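Sensor protein (Shewanella oneidensis, PDB 3LIC) is a putative membrane-bound histidine kinase whose extracellular PDC-fold domain probably senses an external signal and passes it to a two-component pathway. Local coordinates at residues 6-9 with 10-14. Sequence-based numbering, arbitrary orientation.
Sequences IEKR and LYENL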
loop_
_atom_site.group_PDB
_atom_site.type_symbol
_atom_site.label_atom_id
_atom_site.label_comp_id
_atom_site.label_asym_id
_atom_site.label_seq_id
_atom_site.Cartn_x
_atom_site.Cartn_y
_atom_site.Cartn_z
ATOM N N ILE A 6 -4.523 -10.343 33.805
ATOM C CA ILE A 6 -5.118 -9.235 33.073
ATOM C C ILE A 6 -4.291 -9.046 31.804
ATOM O O ILE A 6 -4.836 -9.039 30.702
ATOM C CB ILE A 6 -5.159 -7.953 33.928
ATOM C CG1 ILE A 6 -6.289 -8.065 34.986
ATOM C CG2 ILE A 6 -5.370 -6.724 33.085
ATOM C CD1 ILE A 6 -6.268 -6.904 36.079
ATOM N N GLU A 7 -2.965 -9.024 31.960
ATOM C CA GLU A 7 -2.058 -8.929 30.816
ATOM C C GLU A 7 -2.185 -10.057 29.775
ATOM O O GLU A 7 -2.136 -9.802 28.588
ATOM C CB GLU A 7 -0.595 -8.829 31.245
ATOM C CG GLU A 7 0.331 -8.658 30.050
ATOM C CD GLU A 7 1.723 -8.271 30.495
ATOM O OE1 GLU A 7 2.437 -9.167 31.017
ATOM O OE2 GLU A 7 2.076 -7.061 30.365
ATOM N N LYS A 8 -2.304 -11.296 30.234
ATOM C CA LYS A 8 -2.473 -12.369 29.315
ATOM C C LYS A 8 -3.803 -12.207 28.501
ATOM O O LYS A 8 -3.848 -12.521 27.312
ATOM C CB LYS A 8 -2.421 -13.657 30.069
ATOM C CG LYS A 8 -2.674 -14.874 29.268
ATOM C CD LYS A 8 -3.093 -15.987 30.208
ATOM C CE LYS A 8 -3.967 -17.046 29.470
ATOM N NZ LYS A 8 -3.173 -18.289 29.259
ATOM N N ARG A 9 -4.860 -11.690 29.129
ATOM C CA ARG A 9 -6.127 -11.459 28.428
ATOM C C ARG A 9 -5.956 -10.313 27.432
ATOM O O ARG A 9 -6.499 -10.384 26.345
ATOM C CB ARG A 9 -7.248 -11.087 29.418
ATOM C CG ARG A 9 -8.689 -11.146 28.895
ATOM C CD ARG A 9 -9.665 -11.042 30.129
ATOM N NE ARG A 9 -8.965 -11.459 31.359
ATOM C CZ ARG A 9 -9.160 -10.921 32.558
ATOM N NH1 ARG A 9 -10.058 -9.973 32.703
ATOM N NH2 ARG A 9 -8.463 -11.335 33.621
ATOM N N LEU A 10 -5.260 -9.245 27.822
ATOM C CA LEU A 10 -4.999 -8.137 26.929
ATOM C C LEU A 10 -4.284 -8.592 25.660
ATOM O O LEU A 10 -4.621 -8.133 24.549
ATOM C CB LEU A 10 -4.192 -6.997 27.596
ATOM C CG LEU A 10 -4.946 -6.274 28.725
ATOM C CD1 LEU A 10 -4.057 -5.247 29.460
ATOM C CD2 LEU A 10 -6.295 -5.629 28.194
ATOM N N TYR A 11 -3.285 -9.463 25.809
ATOM C CA TYR A 11 -2.532 -9.936 24.643
ATOM C C TYR A 11 -3.390 -10.831 23.741
ATOM O O TYR A 11 -3.188 -10.876 22.499
ATOM C CB TYR A 11 -1.262 -10.680 25.046
ATOM C CG TYR A 11 -0.071 -9.759 25.244
ATOM C CD1 TYR A 11 0.289 -8.815 24.257
ATOM C CD2 TYR A 11 0.700 -9.824 26.420
ATOM C CE1 TYR A 11 1.365 -7.971 24.459
ATOM C CE2 TYR A 11 1.803 -8.993 26.612
ATOM C CZ TYR A 11 2.128 -8.077 25.637
ATOM O OH TYR A 11 3.210 -7.281 25.817
ATOM N N GLU A 12 -4.305 -11.582 24.351
ATOM C CA GLU A 12 -5.117 -12.495 23.544
ATOM C C GLU A 12 -6.038 -11.658 22.665
ATOM O O GLU A 12 -6.224 -11.966 21.531
ATOM C CB GLU A 12 -5.893 -13.475 24.431
ATOM C CG GLU A 12 -4.934 -14.288 25.304
ATOM C CD GLU A 12 -5.634 -15.328 26.172
ATOM O OE1 GLU A 12 -6.819 -15.094 26.555
ATOM O OE2 GLU A 12 -4.977 -16.356 26.474
ATOM N N ASN A 13 -6.556 -10.562 23.206
ATOM C CA ASN A 13 -7.467 -9.704 22.483
ATOM C C ASN A 13 -6.700 -8.980 21.391
ATOM O O ASN A 13 -7.168 -8.893 20.280
ATOM C CB ASN A 13 -8.121 -8.682 23.400
ATOM C CG ASN A 13 -9.068 -9.316 24.409
ATOM O OD1 ASN A 13 -9.418 -10.485 24.304
ATOM N ND2 ASN A 13 -9.464 -8.540 25.415
ATOM N N LEU A 14 -5.512 -8.480 21.720
ATOM C CA LEU A 14 -4.669 -7.817 20.723
ATOM C C LEU A 14 -4.330 -8.801 19.617
ATOM O O LEU A 14 -4.284 -8.370 18.461
ATOM C CB LEU A 14 -3.384 -7.187 21.308
ATOM C CG LEU A 14 -3.552 -5.891 22.100
ATOM C CD1 LEU A 14 -2.277 -5.602 22.901
ATOM C CD2 LEU A 14 -3.948 -4.617 21.270
#
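The ring of Tyr11 overlaps the aliphatic part of Glu7 one turn earlier in the same helix, its CE2 lying 3.8 Å from Glu7 CG. The two side chains run side by side in one direction, with the carboxylate turned 41° from the ring plane. Glu7 carries its CG anti to the backbone N (chi1 -177°), which sets the methylene alongside the CD2-CE2 side of the ring. Tyr11 N donates to Glu7 O at 3.0 Å in the backbone of the same turn. With an alanine at Tyr11, the CG methylene of Glu7 would probably lose its aromatic cover, and Leu243, Gln231 and Ser233 a neighbour. On the next flank Lys8 and Glu12 form a long salt bridge, Lys8 NZ to Glu12 OE2 3.8 Å, at the exposed surface; its length suggests a loose electrostatic pairing. Ile6 CG2 lies 4.1 Å from Leu10 CD1, the two side chains pointing the same way. The backbone bond from Leu10 N to Ile6 O spans 2.9 Å. Asn13 N continues the i to i+4 ladder by donating to Arg9 O at 3.1 Å. All this belongs to the start of the long helix 2-46 of the PDC-fold sensor domain: Ile6 and Leu10 pack on Phe266 of helix 262-268, and Leu10 and Tyr11 meet Leu243 of strand 241-248, while Tyr11 also reaches strand 230-235.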